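Long-range contacts in ribonuclease T2 (Homo sapiens, PDB 3T0O), which cleaves single-stranded RNA, preferentially between purine and uridine residues, and so helps supply microbial RNA fragments sensed by TLR8 in innate immunity: residues A[10-15]-A[176-181]; A[150-155]-A[184-189]. All blocks are in the same frame, centred on the assembly; numbering follows the deposited sequence. Where two conformers were deposited one is given.

Interaction 1: A[10-15]-A[176-181]; sequences WKKLIM and ELCLTK
With CG anti to the backbone N (chi1 171°) and the chain beyond it extended, Lys181 reaches over the indole of Trp10, whose own CG sits between its backbone N and carbonyl carbon (chi1 63°) and turns the ring toward the lysine. CE of Lys181 lies 3.4 Å from the centroid of the six-membered ring of Trp10, almost on its normal, a CH-pi contact. NZ of Lys181 rises off the same face, still in cation-pi range, and donates to the carbonyl O of Trp10 at 2.8 Å; a water takes a further N-H of this ammonium. The Trp10 NE1 is held by Cys97 O.

Beyond this end the strands run antiparallel. Leu13 and Leu179 exchange two backbone hydrogen bonds (2.8 Å from Leu179 N to Leu13 O), and Met15 and Leu177 do the same. On one face CB of Met15 meets CD1 of Leu179 at 3.8 Å; on the other CG1 of Ile14 touches SG of Cys178. Regular sheet bonding gives way at this end to a water bridging Lys181 N and Lys11 O, and to a lysine whose ammonium donates to a carbonyl and a water, which probably helps offset its charge beside the ring.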
loop_
_atom_site.group_PDB
_atom_site.type_symbol
_atom_site.label_atom_id
_atom_site.label_comp_id
_atom_site.label_asym_id
_atom_site.label_seq_id
_atom_site.Cartn_x
_atom_site.Cartn_y
_atom_site.Cartn_z
ATOM N N TRP A 10 -1.641 -17.442 9.592
ATOM C CA TRP A 10 -0.675 -16.534 8.861
ATOM C C TRP A 10 0.679 -16.294 9.589
ATOM O O TRP A 10 0.802 -16.495 10.795
ATOM C CB TRP A 10 -1.348 -15.230 8.484
ATOM C CG TRP A 10 -1.812 -14.371 9.620
ATOM C CD1 TRP A 10 -3.013 -14.479 10.308
ATOM C CD2 TRP A 10 -1.108 -13.321 10.203
ATOM N NE1 TRP A 10 -3.094 -13.472 11.248
ATOM C CE2 TRP A 10 -1.925 -12.767 11.228
ATOM C CE3 TRP A 10 0.141 -12.751 9.950
ATOM C CZ2 TRP A 10 -1.532 -11.669 11.995
ATOM C CZ3 TRP A 10 0.559 -11.647 10.747
ATOM C CH2 TRP A 10 -0.306 -11.111 11.739
ATOM N N LYS A 11 1.717 -15.920 8.849
ATOM C CA LYS A 11 3.034 -15.846 9.454
ATOM C C LYS A 11 3.678 -14.483 9.423
ATOM O O LYS A 11 4.483 -14.170 10.272
ATOM C CB LYS A 11 4.010 -16.880 8.886
ATOM C CG LYS A 11 3.746 -18.291 9.417
ATOM C CD LYS A 11 3.844 -19.266 8.275
ATOM C CE LYS A 11 3.866 -20.718 8.729
ATOM N NZ LYS A 11 5.258 -21.273 8.722
ATOM N N LYS A 12 3.348 -13.699 8.421
ATOM C CA LYS A 12 3.907 -12.342 8.336
ATOM C C LYS A 12 2.874 -11.370 7.832
ATOM O O LYS A 12 1.837 -11.719 7.239
ATOM C CB LYS A 12 5.140 -12.308 7.395
ATOM C CG LYS A 12 4.714 -12.493 5.967
ATOM C CD LYS A 12 5.938 -12.827 5.095
ATOM C CE LYS A 12 5.478 -13.052 3.675
ATOM N NZ LYS A 12 5.229 -14.493 3.497
ATOM N N LEU A 13 3.198 -10.099 7.998
ATOM C CA LEU A 13 2.365 -9.043 7.494
ATOM C C LEU A 13 2.976 -8.474 6.221
ATOM O O LEU A 13 4.187 -8.526 6.073
ATOM C CB LEU A 13 2.267 -7.927 8.551
ATOM C CG LEU A 13 1.430 -8.363 9.750
ATOM C CD1 LEU A 13 1.778 -7.446 10.941
ATOM C CD2 LEU A 13 -0.075 -8.293 9.334
ATOM N N ILE A 14 2.148 -7.901 5.350
ATOM C CA ILE A 14 2.674 -7.217 4.166
ATOM C C ILE A 14 2.154 -5.793 4.161
ATOM O O ILE A 14 0.919 -5.595 4.167
ATOM C CB ILE A 14 2.232 -7.960 2.907
ATOM C CG1 ILE A 14 2.630 -9.411 2.918
ATOM C CG2 ILE A 14 2.917 -7.281 1.653
ATOM C CD1 ILE A 14 1.858 -10.232 1.833
ATOM N N MET A 15 3.057 -4.798 4.251
ATOM C CA MET A 15 2.623 -3.410 4.152
ATOM C C MET A 15 2.613 -3.095 2.660
ATOM O O MET A 15 3.633 -3.173 2.000
ATOM C CB MET A 15 3.577 -2.466 4.862
ATOM C CG MET A 15 3.315 -0.993 4.511
ATOM S SD MET A 15 1.656 -0.375 4.989
ATOM C CE MET A 15 1.807 1.383 4.811
ATOM N N GLU A 176 5.509 -3.558 -1.990
ATOM C CA GLU A 176 5.146 -4.365 -0.779
ATOM C C GLU A 176 6.391 -4.579 0.027
ATOM O O GLU A 176 7.442 -4.918 -0.503
ATOM C CB GLU A 176 4.534 -5.704 -1.131
ATOM C CG GLU A 176 3.288 -5.445 -2.020
ATOM C CD GLU A 176 2.555 -6.683 -2.298
ATOM O OE1 GLU A 176 3.113 -7.745 -2.101
ATOM O OE2 GLU A 176 1.413 -6.582 -2.773
ATOM N N LEU A 177 6.275 -4.396 1.347
ATOM C CA LEU A 177 7.405 -4.643 2.281
ATOM C C LEU A 177 6.828 -5.567 3.352
ATOM O O LEU A 177 5.784 -5.286 3.953
ATOM C CB LEU A 177 7.892 -3.359 2.950
ATOM C CG LEU A 177 8.595 -2.390 1.955
ATOM C CD1 LEU A 177 8.573 -0.950 2.484
ATOM C CD2 LEU A 177 10.020 -2.932 1.749
ATOM N N CYS A 178 7.528 -6.667 3.602
ATOM C CA CYS A 178 7.033 -7.603 4.614
ATOM C C CYS A 178 7.498 -7.172 6.001
ATOM O O CYS A 178 8.558 -6.583 6.185
ATOM C CB CYS A 178 7.490 -9.008 4.310
ATOM S SG CYS A 178 6.510 -9.603 2.872
ATOM N N LEU A 179 6.665 -7.507 6.985
ATOM C CA LEU A 179 6.865 -7.045 8.374
ATOM C C LEU A 179 6.594 -8.181 9.320
ATOM O O LEU A 179 5.752 -9.054 9.063
ATOM C CB LEU A 179 5.901 -5.876 8.725
ATOM C CG LEU A 179 6.014 -4.650 7.846
ATOM C CD1 LEU A 179 4.872 -3.700 8.229
ATOM C CD2 LEU A 179 7.333 -3.961 8.037
ATOM N N THR A 180 7.315 -8.203 10.425
ATOM C CA THR A 180 7.148 -9.336 11.358
ATOM C C THR A 180 5.787 -9.292 12.014
ATOM O O THR A 180 5.192 -8.252 12.190
ATOM C CB THR A 180 8.214 -9.366 12.438
ATOM O OG1 THR A 180 8.100 -8.163 13.247
ATOM C CG2 THR A 180 9.616 -9.502 11.768
ATOM N N LYS A 181 5.292 -10.456 12.411
ATOM C CA LYS A 181 3.941 -10.537 12.884
ATOM C C LYS A 181 3.743 -9.779 14.178
ATOM O O LYS A 181 2.836 -8.963 14.327
ATOM C CB LYS A 181 3.653 -12.031 13.076
ATOM C CG LYS A 181 2.387 -12.388 13.762
ATOM C CD LYS A 181 2.095 -13.860 13.325
ATOM C CE LYS A 181 0.671 -14.239 13.399
ATOM N NZ LYS A 181 0.514 -15.717 13.446
HETATM O O HOH W 1 -1.907 -16.766 12.817
HETATM O O HOH W 2 6.722 -12.666 10.910
#

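Interaction 2: A[150-155]-A[184-189]; sequences RVYGVI and QQLQNC. With NAG (2-acetamido-2-deoxy-beta-D-glucopyranose), chain C.
Tyr152, on the last turn of helix 141-152, meets Leu186 first: its CD1 lies 3.8 Å from CD1 of Leu186, the side chains crossing at a slant. The same leucine methyl also sits close to the carbonyl O of Tyr152, while the phenol OH reaches back to Leu121 O. Gly153 then leaves the helix with a positive phi of 75°, and its carbonyl O accepts a nearly straight hydrogen bond, 2.8 Å long, from N2 of the attached N-acetylglucosamine (NAG).

Val154, buried, comes next and splits its two methyls. CG1, anti to the carbonyl carbon (chi1 -65°), packs on the backbone of Gln187, 3.4 Å from its C atom, and also touches the acetyl methyl C8 of the sugar; CG2 meets CD2 of Leu186 at 3.8 Å.

Ile155 closes the contact. Its N-H points straight at OD1 of Asn188, 2.7 Å away with an N-H...O angle of 169°, approaching the amide oxygen end-on. The nitrogen of the same amide carries the sugar: ND2 of Asn188 is bonded covalently to C1. CD1 of Ile155 lies 3.8 Å from C6, the exocyclic carbon of the sugar. The carbonyl O of Ile155 takes two waters, one shared with Gln187 O and the other with Cys189 N. Within 184-189, NE2 of Gln187 donates to the neighbouring Asn188 O.

The Asn188 amide and the first sugar are thus held by one hydrogen bond each, which should limit their rotation: this is an N-linked glycosylation site at the surface, where the turn after a helix packs beside the end of a short edge strand.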
loop_
_atom_site.group_PDB
_atom_site.type_symbol
_atom_site.label_atom_id
_atom_site.label_comp_id
_atom_site.label_asym_id
_atom_site.label_seq_id
_atom_site.Cartn_x
_atom_site.Cartn_y
_atom_site.Cartn_z
ATOM N N ARG A 150 18.494 -1.563 -0.320
ATOM C CA ARG A 150 19.588 -0.950 0.480
ATOM C C ARG A 150 18.997 -0.166 1.633
ATOM O O ARG A 150 19.458 -0.279 2.765
ATOM C CB ARG A 150 20.441 -0.064 -0.401
ATOM C CG ARG A 150 21.384 0.870 0.346
ATOM C CD ARG A 150 22.708 0.326 0.523
ATOM N NE ARG A 150 23.484 1.265 1.296
ATOM C CZ ARG A 150 24.787 1.497 1.123
ATOM N NH1 ARG A 150 25.475 0.876 0.159
ATOM N NH2 ARG A 150 25.397 2.389 1.908
ATOM N N VAL A 151 17.989 0.628 1.359
ATOM C CA VAL A 151 17.427 1.492 2.436
ATOM C C VAL A 151 16.709 0.697 3.496
ATOM O O VAL A 151 16.966 0.881 4.684
ATOM C CB VAL A 151 16.490 2.531 1.846
ATOM C CG1 VAL A 151 15.703 3.277 2.972
ATOM C CG2 VAL A 151 17.323 3.538 1.013
ATOM N N TYR A 152 15.844 -0.237 3.073
ATOM C CA TYR A 152 15.096 -0.992 4.073
ATOM C C TYR A 152 15.749 -2.262 4.572
ATOM O O TYR A 152 15.300 -2.834 5.570
ATOM C CB TYR A 152 13.718 -1.352 3.498
ATOM C CG TYR A 152 12.876 -0.136 3.301
ATOM C CD1 TYR A 152 12.583 0.693 4.356
ATOM C CD2 TYR A 152 12.418 0.210 2.075
ATOM C CE1 TYR A 152 11.778 1.853 4.157
ATOM C CE2 TYR A 152 11.610 1.349 1.864
ATOM C CZ TYR A 152 11.328 2.154 2.901
ATOM O OH TYR A 152 10.522 3.233 2.684
ATOM N N GLY A 153 16.804 -2.696 3.903
ATOM C CA GLY A 153 17.511 -3.884 4.375
ATOM C C GLY A 153 16.781 -5.184 4.105
ATOM O O GLY A 153 17.235 -6.238 4.594
ATOM N N VAL A 154 15.731 -5.122 3.299
ATOM C CA VAL A 154 14.939 -6.256 2.946
ATOM C C VAL A 154 14.491 -6.067 1.513
ATOM O O VAL A 154 14.450 -4.953 1.024
ATOM C CB VAL A 154 13.681 -6.407 3.850
ATOM C CG1 VAL A 154 14.054 -6.690 5.296
ATOM C CG2 VAL A 154 12.767 -5.160 3.776
ATOM N N ILE A 155 14.153 -7.165 0.840
ATOM C CA ILE A 155 13.784 -7.080 -0.592
ATOM C C ILE A 155 12.278 -6.820 -0.680
ATOM O O ILE A 155 11.484 -7.560 -0.096
ATOM C CB ILE A 155 14.065 -8.433 -1.297
ATOM C CG1 ILE A 155 15.528 -8.907 -1.126
ATOM C CG2 ILE A 155 13.636 -8.352 -2.756
ATOM C CD1 ILE A 155 16.545 -7.870 -1.343
ATOM N N GLN A 184 5.978 -5.889 13.825
ATOM C CA GLN A 184 5.958 -5.303 12.468
ATOM C C GLN A 184 7.276 -4.688 12.131
ATOM O O GLN A 184 7.317 -3.524 11.658
ATOM C CB GLN A 184 4.831 -4.253 12.331
ATOM C CG GLN A 184 3.476 -4.829 12.671
ATOM C CD GLN A 184 3.251 -4.892 14.175
ATOM O OE1 GLN A 184 3.426 -3.901 14.879
ATOM N NE2 GLN A 184 2.817 -6.050 14.666
ATOM N N GLN A 185 8.353 -5.416 12.372
ATOM C CA GLN A 185 9.674 -4.991 11.926
ATOM C C GLN A 185 9.912 -5.483 10.494
ATOM O O GLN A 185 9.377 -6.515 10.099
ATOM C CB GLN A 185 10.730 -5.501 12.918
ATOM C CG GLN A 185 10.509 -4.914 14.330
ATOM C CD GLN A 185 10.517 -3.382 14.339
ATOM O OE1 GLN A 185 9.481 -2.731 14.565
ATOM N NE2 GLN A 185 11.684 -2.798 14.079
ATOM N N LEU A 186 10.722 -4.744 9.721
ATOM C CA LEU A 186 11.001 -5.180 8.334
ATOM C C LEU A 186 11.610 -6.572 8.289
ATOM O O LEU A 186 12.557 -6.874 9.055
ATOM C CB LEU A 186 11.961 -4.223 7.650
ATOM C CG LEU A 186 11.171 -2.961 7.330
ATOM C CD1 LEU A 186 12.204 -1.837 7.205
ATOM C CD2 LEU A 186 10.455 -3.085 5.989
ATOM N N GLN A 187 11.093 -7.372 7.351
ATOM C CA GLN A 187 11.663 -8.717 7.116
ATOM C C GLN A 187 11.568 -8.992 5.623
ATOM O O GLN A 187 10.848 -8.335 4.897
ATOM C CB GLN A 187 10.895 -9.805 7.917
ATOM C CG GLN A 187 9.446 -9.909 7.585
ATOM C CD GLN A 187 8.826 -11.243 8.045
ATOM O OE1 GLN A 187 8.303 -11.330 9.127
ATOM N NE2 GLN A 187 8.913 -12.270 7.210
ATOM N N ASN A 188 12.325 -9.993 5.175
ATOM C CA ASN A 188 12.063 -10.445 3.852
ATOM C C ASN A 188 10.752 -11.192 3.760
ATOM O O ASN A 188 10.305 -11.761 4.718
ATOM C CB ASN A 188 13.211 -11.311 3.377
ATOM C CG ASN A 188 14.449 -10.466 3.052
ATOM O OD1 ASN A 188 14.370 -9.463 2.295
ATOM N ND2 ASN A 188 15.583 -10.844 3.605
ATOM N N CYS A 189 10.214 -11.227 2.566
ATOM C CA CYS A 189 8.949 -11.915 2.303
ATOM C C CYS A 189 9.123 -13.398 2.073
ATOM O O CYS A 189 8.137 -14.152 2.087
ATOM C CB CYS A 189 8.349 -11.274 1.059
ATOM S SG CYS A 189 7.792 -9.517 1.283
HETATM C C1 NAG C . 16.817 -10.141 3.336
HETATM C C2 NAG C . 17.834 -9.798 4.425
HETATM C C3 NAG C . 19.127 -9.177 3.834
HETATM C C4 NAG C . 19.620 -9.909 2.586
HETATM C C5 NAG C . 18.446 -9.997 1.617
HETATM C C6 NAG C . 18.758 -10.531 0.227
HETATM C C7 NAG C . 16.762 -9.379 6.576
HETATM C C8 NAG C . 16.214 -8.412 7.581
HETATM N N2 NAG C . 17.261 -8.916 5.430
HETATM O O3 NAG C . 20.146 -9.122 4.807
HETATM O O4 NAG C . 20.752 -9.284 2.007
HETATM O O5 NAG C . 17.464 -10.800 2.258
HETATM O O6 NAG C . 19.207 -11.857 0.337
HETATM O O7 NAG C . 16.768 -10.595 6.829
HETATM O O HOH W 3 10.096 -6.899 2.464
HETATM O O HOH W 4 11.400 -10.170 0.160
#

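Interactions 1 and 2 lie about 10 Å apart, between centres, and meet through strand 171-180, which pairs with strand 12-18 and with strand 186-187 in the same sheet. The Cys178–Cys189 disulfide ties one segment of each together, and Thr180 N probably bonds Gln185 O where the chain turns between the two strands. Interaction 1 is partly buried: regular backbone pairing runs through it, with leucine and methionine packed inside and a cation-pi contact at its outer end. Interaction 2 is a surface contact, with a single direct protein hydrogen bond, to a side-chain amide, then waters and a sugar. Leu186 bridges the two by packing on Leu179.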